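Local coordinates for ORF10 (Moritella marina, PDB 6RIW), which forms the ketosynthase-chain length factor part of a polyunsaturated fatty acid synthase and probably catalyses the condensation of acyl units during chain elongation, at residues 80-85 with 176-181; 88-93 with 172-177; 187-192 with 874-879; 99-104 with 181-186. All blocks are in the same frame, centred on the assembly; numbering follows the deposited sequence.

Contact 1. Residues 80-85 with 176-181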
# COMPACT_ATOMS: atom_id res chain seq x y z
N ASN A 80 -19.04 14.74 10.64
CA ASN A 80 -18.48 14.22 11.89
C ASN A 80 -18.81 12.74 12.11
O ASN A 80 -17.93 11.93 12.42
CB ASN A 80 -19.01 15.09 13.04
CG ASN A 80 -18.64 14.57 14.41
OD1 ASN A 80 -19.25 13.63 14.94
ND2 ASN A 80 -17.65 15.20 15.02
N ASP A 81 -20.08 12.37 11.95
CA ASP A 81 -20.49 10.99 12.24
C ASP A 81 -19.84 9.99 11.29
O ASP A 81 -19.49 8.87 11.70
CB ASP A 81 -22.01 10.88 12.17
CG ASP A 81 -22.69 11.74 13.21
OD1 ASP A 81 -23.38 12.71 12.83
OD2 ASP A 81 -22.52 11.44 14.42
N TYR A 82 -19.68 10.35 10.02
CA TYR A 82 -18.95 9.46 9.10
C TYR A 82 -17.49 9.29 9.54
O TYR A 82 -16.99 8.17 9.63
CB TYR A 82 -19.03 10.01 7.68
CG TYR A 82 -18.16 9.26 6.70
CD1 TYR A 82 -18.45 7.95 6.35
CD2 TYR A 82 -17.03 9.86 6.15
CE1 TYR A 82 -17.64 7.25 5.43
CE2 TYR A 82 -16.23 9.17 5.24
CZ TYR A 82 -16.53 7.87 4.89
OH TYR A 82 -15.71 7.20 4.00
N LEU A 83 -16.79 10.40 9.80
CA LEU A 83 -15.37 10.30 10.16
C LEU A 83 -15.18 9.60 11.50
O LEU A 83 -14.18 8.90 11.70
CB LEU A 83 -14.72 11.68 10.22
CG LEU A 83 -14.78 12.44 8.91
CD1 LEU A 83 -14.11 13.80 9.04
CD2 LEU A 83 -14.10 11.60 7.82
N ALA A 84 -16.12 9.79 12.44
CA ALA A 84 -16.05 9.12 13.73
C ALA A 84 -16.10 7.60 13.61
O ALA A 84 -15.63 6.91 14.51
CB ALA A 84 -17.19 9.60 14.64
N GLY A 85 -16.68 7.07 12.55
CA GLY A 85 -16.81 5.64 12.37
C GLY A 85 -15.68 5.01 11.58
O GLY A 85 -15.81 3.84 11.18
N ALA A 176 -5.67 8.27 1.49
CA ALA A 176 -5.15 9.48 0.84
C ALA A 176 -6.27 10.27 0.17
O ALA A 176 -6.29 11.50 0.22
CB ALA A 176 -4.07 9.11 -0.18
N ALA A 177 -7.21 9.58 -0.48
CA ALA A 177 -8.35 10.29 -1.08
C ALA A 177 -9.25 10.89 -0.01
O ALA A 177 -9.86 11.94 -0.23
CB ALA A 177 -9.14 9.33 -1.98
N LEU A 178 -9.37 10.23 1.14
CA LEU A 178 -10.19 10.77 2.20
C LEU A 178 -9.58 12.04 2.77
O LEU A 178 -10.30 13.02 3.04
CB LEU A 178 -10.35 9.73 3.30
CG LEU A 178 -11.08 10.23 4.55
CD1 LEU A 178 -12.55 10.25 4.26
CD2 LEU A 178 -10.81 9.30 5.71
N ILE A 179 -8.27 12.05 2.96
CA ILE A 179 -7.56 13.26 3.36
C ILE A 179 -7.83 14.38 2.36
O ILE A 179 -8.14 15.52 2.74
CB ILE A 179 -6.06 12.98 3.52
CG1 ILE A 179 -5.84 12.25 4.85
CG2 ILE A 179 -5.23 14.27 3.41
CD1 ILE A 179 -4.51 11.53 4.93
N ALA A 180 -7.74 14.07 1.06
CA ALA A 180 -7.95 15.11 0.05
C ALA A 180 -9.36 15.68 0.15
O ALA A 180 -9.55 16.90 0.12
CB ALA A 180 -7.69 14.55 -1.36
N GLN A 181 -10.36 14.80 0.32
CA GLN A 181 -11.73 15.31 0.38
C GLN A 181 -11.99 16.05 1.68
O GLN A 181 -12.58 17.13 1.66
CB GLN A 181 -12.76 14.18 0.17
CG GLN A 181 -14.19 14.73 0.12
CD GLN A 181 -15.23 13.72 -0.35
OE1 GLN A 181 -15.00 12.50 -0.35
NE2 GLN A 181 -16.38 14.23 -0.75
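The phenol oxygen of Tyr82, whose ring meets Leu178 with its edge, is gripped by two groups: OH is hydrogen-bonded to the carboxylate of Asp167 and to the hydroxyl of Tyr174. These bonds fix the tip of the ring, while its hydrocarbon rim serves the packing between helix 80-84 and helix 174-183. The methyl CD1 of Leu178 sits close to the ring plane, 4.0 Å from Tyr82 CE2, so the meeting is with the rim and not with a face. The two side chains run alongside in opposite senses, each sent across from its own helix with CG anti to the backbone nitrogen (chi1 173° for Tyr82 and 174° for Leu178). Leu83 supplies the third surface: its CD2 comes to 4.1 Å from Leu178 CD1. One leucine methyl is thus set against an aromatic edge and an aliphatic branch together. The backbones stay well separated, with the CA atoms of Leu83 and Leu178 9.5 Å apart, and long side chains bridge that distance. Around this patch Tyr966 stacks on the Tyr82 ring and His165 meets it edge-to-face, while Leu86 and Leu94 help to enclose Leu178. The example illustrates a division of labour within one buried tyrosine of the ketosynthase half: directional bonds satisfy its hydroxyl and hold the ring's tip, whereas the contact with the leucines is purely apolar and sets no direction of its own.

Contact 2. Residues 88-93 with 172-177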
# COMPACT_ATOMS: atom_id res chain seq x y z
N ASP A 88 -8.53 4.00 13.20
CA ASP A 88 -7.34 4.79 13.55
C ASP A 88 -6.54 5.19 12.32
O ASP A 88 -5.99 6.30 12.24
CB ASP A 88 -6.43 3.97 14.47
CG ASP A 88 -6.94 3.90 15.91
OD1 ASP A 88 -7.74 4.77 16.30
OD2 ASP A 88 -6.52 2.95 16.62
N LEU A 89 -6.40 4.26 11.37
CA LEU A 89 -5.65 4.59 10.15
C LEU A 89 -6.13 5.90 9.56
O LEU A 89 -5.33 6.81 9.27
CB LEU A 89 -5.79 3.47 9.13
CG LEU A 89 -4.69 3.43 8.07
CD1 LEU A 89 -4.64 2.03 7.45
CD2 LEU A 89 -4.93 4.46 7.02
N ASN A 90 -7.44 6.02 9.34
CA ASN A 90 -7.98 7.22 8.73
C ASN A 90 -7.92 8.40 9.69
O ASN A 90 -7.58 9.52 9.29
CB ASN A 90 -9.43 6.98 8.30
CG ASN A 90 -9.58 5.74 7.43
OD1 ASN A 90 -9.63 5.84 6.21
ND2 ASN A 90 -9.66 4.58 8.06
N GLN A 91 -8.27 8.17 10.96
CA GLN A 91 -8.38 9.28 11.90
C GLN A 91 -7.01 9.88 12.19
O GLN A 91 -6.87 11.11 12.31
CB GLN A 91 -9.04 8.80 13.19
CG GLN A 91 -10.50 8.37 12.94
CD GLN A 91 -11.24 8.07 14.21
OE1 GLN A 91 -10.63 7.83 15.25
NE2 GLN A 91 -12.57 8.07 14.14
N TRP A 92 -5.99 9.03 12.34
CA TRP A 92 -4.66 9.57 12.60
C TRP A 92 -4.16 10.38 11.41
O TRP A 92 -3.52 11.42 11.60
CB TRP A 92 -3.68 8.44 12.91
CG TRP A 92 -3.96 7.70 14.17
CD1 TRP A 92 -4.89 8.01 15.14
CD2 TRP A 92 -3.33 6.50 14.60
NE1 TRP A 92 -4.86 7.08 16.14
CE2 TRP A 92 -3.90 6.14 15.84
CE3 TRP A 92 -2.32 5.68 14.06
CZ2 TRP A 92 -3.52 4.99 16.54
CZ3 TRP A 92 -1.94 4.54 14.76
CH2 TRP A 92 -2.53 4.21 15.99
N GLY A 93 -4.42 9.92 10.18
CA GLY A 93 -4.02 10.68 9.01
C GLY A 93 -4.76 12.01 8.88
O GLY A 93 -4.17 13.03 8.51
N ALA A 172 -5.59 0.50 1.61
CA ALA A 172 -4.34 1.00 1.05
C ALA A 172 -4.47 2.43 0.49
O ALA A 172 -3.72 3.33 0.89
CB ALA A 172 -3.83 0.04 -0.03
N GLY A 173 -5.41 2.66 -0.42
CA GLY A 173 -5.43 3.92 -1.15
C GLY A 173 -6.43 4.95 -0.66
O GLY A 173 -6.14 6.15 -0.63
N TYR A 174 -7.62 4.50 -0.27
CA TYR A 174 -8.66 5.45 0.14
C TYR A 174 -8.23 6.44 1.23
O TYR A 174 -8.71 7.59 1.19
CB TYR A 174 -9.90 4.67 0.61
CG TYR A 174 -11.08 5.57 0.93
CD1 TYR A 174 -11.65 6.39 -0.04
CD2 TYR A 174 -11.62 5.59 2.22
CE1 TYR A 174 -12.74 7.22 0.26
CE2 TYR A 174 -12.70 6.43 2.54
CZ TYR A 174 -13.25 7.23 1.55
OH TYR A 174 -14.33 8.05 1.86
N PRO A 175 -7.37 6.10 2.20
CA PRO A 175 -6.99 7.12 3.20
C PRO A 175 -6.42 8.38 2.59
O PRO A 175 -6.66 9.48 3.11
CB PRO A 175 -5.96 6.38 4.07
CG PRO A 175 -6.46 4.93 4.03
CD PRO A 175 -6.90 4.75 2.59
N ALA A 176 -5.67 8.27 1.49
CA ALA A 176 -5.15 9.48 0.84
C ALA A 176 -6.27 10.27 0.17
O ALA A 176 -6.29 11.50 0.22
CB ALA A 176 -4.07 9.11 -0.18
N ALA A 177 -7.21 9.58 -0.48
CA ALA A 177 -8.35 10.29 -1.08
C ALA A 177 -9.25 10.89 -0.01
O ALA A 177 -9.86 11.94 -0.23
CB ALA A 177 -9.14 9.33 -1.98
O HOH W 1 -7.29 9.09 5.96
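Two flat groups approach each other here, the amide of Asn90 and the phenol ring of Tyr174, and the puckered ring of Pro175 lies within reach of the same amide. Asn90 OD1 comes to Pro175 CG at 4.0 Å and approaches the Tyr174 ring obliquely, 4.5 Å from CD2. The Trp92 ring lies away from the contact, with Asp88 CB over one of its faces. The setting is a packing of two helices in the thiolase-type fold of the ketosynthase, with the first turn of helix 174-183 laid against helix 88-104. The approach is close, for the CA atoms of Asn90 and Pro175 are only 5.6 Å apart, and the proline ring fits this short separation without a long side chain. Leu89 adds the tightest pair: its CD2 lies 3.4 Å from Pro175 CG, shorter than usual for two carbons, and also touches CB of the same ring. The amide of Asn90 gets there because CG is turned beside the backbone nitrogen (chi1 -52°), which carries OD1 over to the proline. Leu119 of strand 115-120 also touches Pro175. Where the backbones draw together, a water links them in place of a direct bond. It donates to Pro175 O at 2.9 Å, and more weakly to Asn90 O at 3.4 Å.

Contact 3. Residues 187-192 with 874-879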
# COMPACT_ATOMS: atom_id res chain seq x y z
N GLY A 187 -5.61 18.94 -5.74
CA GLY A 187 -4.52 18.42 -6.54
C GLY A 187 -4.47 16.90 -6.52
O GLY A 187 -5.41 16.22 -6.12
N SER A 188 -3.35 16.36 -7.01
CA SER A 188 -3.20 14.91 -7.14
C SER A 188 -3.07 14.26 -5.77
O SER A 188 -2.56 14.85 -4.82
CB SER A 188 -1.96 14.56 -7.97
OG SER A 188 -1.98 15.21 -9.22
N HIS A 189 -3.51 13.00 -5.68
CA HIS A 189 -3.39 12.28 -4.43
C HIS A 189 -3.28 10.79 -4.70
O HIS A 189 -3.95 10.27 -5.61
CB HIS A 189 -4.55 12.56 -3.46
CG HIS A 189 -5.92 12.49 -4.08
ND1 HIS A 189 -6.71 11.37 -4.03
CD2 HIS A 189 -6.65 13.44 -4.72
CE1 HIS A 189 -7.86 11.61 -4.63
NE2 HIS A 189 -7.85 12.86 -5.06
N PHE A 190 -2.42 10.11 -3.94
CA PHE A 190 -2.34 8.66 -3.92
C PHE A 190 -1.59 8.24 -2.66
O PHE A 190 -0.99 9.07 -1.97
CB PHE A 190 -1.67 8.09 -5.18
CG PHE A 190 -0.25 8.57 -5.43
CD1 PHE A 190 -0.00 9.74 -6.14
CD2 PHE A 190 0.84 7.81 -5.00
CE1 PHE A 190 1.34 10.18 -6.38
CE2 PHE A 190 2.16 8.21 -5.26
CZ PHE A 190 2.41 9.39 -5.94
N ALA A 191 -1.70 6.96 -2.34
CA ALA A 191 -0.89 6.33 -1.31
C ALA A 191 0.19 5.48 -1.96
O ALA A 191 0.05 5.05 -3.11
CB ALA A 191 -1.75 5.47 -0.38
N LEU A 192 1.28 5.26 -1.23
CA LEU A 192 2.34 4.38 -1.72
C LEU A 192 2.86 3.53 -0.58
O LEU A 192 2.64 3.84 0.60
CB LEU A 192 3.49 5.19 -2.36
CG LEU A 192 4.32 6.13 -1.47
CD1 LEU A 192 5.42 5.41 -0.68
CD2 LEU A 192 4.97 7.21 -2.33
N ASP A 874 -11.87 6.66 -5.05
CA ASP A 874 -10.99 7.77 -4.69
C ASP A 874 -11.62 9.13 -4.94
O ASP A 874 -11.06 10.15 -4.54
CB ASP A 874 -9.68 7.65 -5.48
CG ASP A 874 -9.94 7.54 -6.98
OD1 ASP A 874 -10.67 6.59 -7.42
OD2 ASP A 874 -9.43 8.40 -7.73
N ASN A 875 -12.80 9.16 -5.58
CA ASN A 875 -13.56 10.40 -5.80
C ASN A 875 -12.78 11.39 -6.67
O ASN A 875 -12.69 12.59 -6.39
CB ASN A 875 -13.97 11.05 -4.46
CG ASN A 875 -15.20 11.94 -4.60
OD1 ASN A 875 -15.78 12.04 -5.69
ND2 ASN A 875 -15.61 12.57 -3.52
N SER A 876 -12.17 10.87 -7.73
CA SER A 876 -11.66 11.73 -8.78
C SER A 876 -11.93 11.08 -10.13
O SER A 876 -12.12 9.86 -10.24
CB SER A 876 -10.16 12.05 -8.60
OG SER A 876 -9.40 10.87 -8.71
N CYS A 877 -12.03 11.91 -11.15
CA CYS A 877 -12.20 11.42 -12.50
C CYS A 877 -10.85 11.48 -13.20
O CYS A 877 -10.16 12.50 -13.15
CB CYS A 877 -13.23 12.27 -13.25
SG CYS A 877 -13.32 11.74 -14.97
N ALA A 878 -10.47 10.37 -13.82
CA ALA A 878 -9.30 10.31 -14.68
C ALA A 878 -9.76 10.25 -16.13
O ALA A 878 -10.77 9.60 -16.44
CB ALA A 878 -8.43 9.08 -14.35
N HIS A 879 -9.04 10.93 -17.01
CA HIS A 879 -9.32 10.85 -18.44
C HIS A 879 -8.00 10.75 -19.20
O HIS A 879 -7.08 11.53 -18.95
CB HIS A 879 -10.12 12.07 -18.91
CG HIS A 879 -11.05 11.78 -20.06
ND1 HIS A 879 -12.28 11.17 -19.90
CD2 HIS A 879 -10.92 12.04 -21.38
CE1 HIS A 879 -12.87 11.06 -21.08
NE2 HIS A 879 -12.06 11.58 -22.00
O HOH W 2 -6.92 9.32 -7.19
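His189 reaches from the start of strand 189-193 toward Asp874, in the turn before strand 876-884, and Ser876, which begins that strand. Its CB points at them, and with chi1 at 47° CG stands between the backbone nitrogen and the carbonyl carbon. The ring packs against helix 174-183: CG and CD2 pass near the methyl group of Ala180, and ND1 lies 3.5 Å from Ala177 CA. At the far end CE1 comes to 3.5 Å from Asp874 O, which sits at the ring edge near its plane, while NE2 has Ser876 CB 4.3 Å away, approached obliquely. No direct hydrogen bond crosses between the segments; the polar link is a water that donates to Asp874 OD2 at 2.7 Å and only weakly to His189 O. Nearly 700 residues separate the two partners in sequence, His189 belonging to the first ketosynthase-type region and the 874-879 segment to the second, so this is an interface between the halves of the didomain. Next to it strand 189-193 pairs antiparallel with strand 659-663, the kind of pairing by which thiolase-fold units dimerise. The chemistry centres on Asp874 OD2, which takes three bonds: the water, Asn667 ND2, and Ser876 OG, which donates over 2.7 Å from the anti side, 29° out of the carboxylate plane. So rich a supply of donors would compensate this buried oxygen and would probably favour the charged carboxylate.

Contact 4. Residues 99-104 with 181-186; sequences QALTDA and QAAGLG
Leu101 gives up the most surface in this contact, and it does so through a single methyl. CD1 lies 4.2 Å from Ala183 CB and 4.4 Å from Leu185 CD2, so one branch of the leucine bridges the last turn of helix 174-183 and the chain that follows it. With CG anti to the carbonyl carbon (chi1 -79°), the Leu101 side chain extends from helix 88-104 toward the partner, and its length spans the 8.9 Å between the CA atoms of Leu101 and Ala183. Ala183 presents only its short CB, which points toward the leucine's helix. Leu185 arrives by another route: its CB leaves to one side, yet the branch ending in CD2 curls round to the same methyl. The way the helix ends places Leu185. Gly184 takes a positive phi of 73° and closes a Schellman motif, in which Leu185 N bonds to Ala180 O at 2.8 Å and Gly184 N to Gln181 O at 3.2 Å. The motif turns the chain out of the helix so that Leu185 lies near Ala183. This small apolar patch, a compact example of a capped helix end being packed, is shared with Trp107, which touches Leu101 and Ala183. Val267 of strand 259-270 lies against Leu101 as well as Ala100 and Ala104, so Leu101 packs both on that strand and on the end of helix 174-183.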
# COMPACT_ATOMS: atom_id res chain seq x y z
N GLN A 99 -3.59 19.34 11.52
CA GLN A 99 -2.58 20.02 12.33
C GLN A 99 -1.49 20.62 11.47
O GLN A 99 -1.03 21.74 11.72
CB GLN A 99 -1.98 19.05 13.36
CG GLN A 99 -2.97 18.59 14.45
CD GLN A 99 -3.49 19.74 15.30
OE1 GLN A 99 -2.71 20.53 15.82
NE2 GLN A 99 -4.80 19.84 15.44
N ALA A 100 -1.04 19.88 10.44
CA ALA A 100 0.03 20.39 9.59
C ALA A 100 -0.44 21.58 8.77
O ALA A 100 0.29 22.56 8.63
CB ALA A 100 0.57 19.29 8.68
N LEU A 101 -1.65 21.51 8.20
CA LEU A 101 -2.15 22.64 7.43
C LEU A 101 -2.40 23.84 8.33
O LEU A 101 -2.11 24.99 7.95
CB LEU A 101 -3.42 22.24 6.68
CG LEU A 101 -3.08 21.43 5.43
CD1 LEU A 101 -4.36 20.92 4.81
CD2 LEU A 101 -2.30 22.29 4.44
N THR A 102 -2.91 23.60 9.53
CA THR A 102 -3.12 24.71 10.46
C THR A 102 -1.79 25.31 10.90
O THR A 102 -1.66 26.53 11.02
CB THR A 102 -3.93 24.21 11.66
OG1 THR A 102 -5.20 23.73 11.19
CG2 THR A 102 -4.18 25.36 12.64
N ASP A 103 -0.78 24.46 11.11
CA ASP A 103 0.56 24.94 11.40
C ASP A 103 1.09 25.83 10.28
O ASP A 103 1.70 26.88 10.54
CB ASP A 103 1.51 23.75 11.61
CG ASP A 103 2.87 24.18 12.10
OD1 ASP A 103 2.91 24.99 13.05
OD2 ASP A 103 3.90 23.72 11.56
N ALA A 104 0.88 25.42 9.03
CA ALA A 104 1.38 26.22 7.91
C ALA A 104 0.54 27.45 7.65
O ALA A 104 1.00 28.36 6.94
CB ALA A 104 1.46 25.37 6.64
N GLN A 181 -10.36 14.80 0.32
CA GLN A 181 -11.73 15.31 0.38
C GLN A 181 -11.99 16.05 1.68
O GLN A 181 -12.58 17.13 1.66
CB GLN A 181 -12.76 14.18 0.17
CG GLN A 181 -14.19 14.73 0.12
CD GLN A 181 -15.23 13.72 -0.35
OE1 GLN A 181 -15.00 12.50 -0.35
NE2 GLN A 181 -16.38 14.23 -0.75
N ALA A 182 -11.56 15.49 2.82
CA ALA A 182 -11.88 16.10 4.11
C ALA A 182 -11.17 17.44 4.31
O ALA A 182 -11.66 18.27 5.07
CB ALA A 182 -11.50 15.15 5.25
N ALA A 183 -10.02 17.65 3.68
CA ALA A 183 -9.33 18.92 3.78
C ALA A 183 -9.58 19.84 2.59
O ALA A 183 -9.07 20.95 2.57
CB ALA A 183 -7.82 18.70 3.95
N GLY A 184 -10.35 19.40 1.59
CA GLY A 184 -10.62 20.26 0.45
C GLY A 184 -9.46 20.44 -0.51
O GLY A 184 -9.34 21.50 -1.13
N LEU A 185 -8.62 19.43 -0.66
CA LEU A 185 -7.49 19.50 -1.59
C LEU A 185 -7.93 19.26 -3.03
O LEU A 185 -8.63 18.29 -3.31
CB LEU A 185 -6.45 18.45 -1.20
CG LEU A 185 -6.05 18.43 0.27
CD1 LEU A 185 -4.88 17.45 0.40
CD2 LEU A 185 -5.67 19.84 0.73
N GLY A 186 -7.46 20.10 -3.95
CA GLY A 186 -7.82 19.94 -5.35
C GLY A 186 -6.77 19.35 -6.28
O GLY A 186 -6.98 19.26 -7.49

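How the contacts relate
All four contacts are buried, but they differ in chemistry and in what they join. Contacts 1, 2 and 4 pack helices of the ketosynthase half round helix 174-183: contacts 2 and 4 hold its two ends against helix 88-104, and contact 1 sets helix 80-84 on its middle. Contact 4 is wholly apolar, whereas contact 1 borders on a bonded hydroxyl pair that ties it to contact 2, and contact 2 adds a water between backbones. Contact 3 alone crosses to the second half of the didomain and is markedly polar. Gln181, which lies in the segments of both contacts 1 and 4 without touching across either, reaches contact 3 through a weak bond to Asn875.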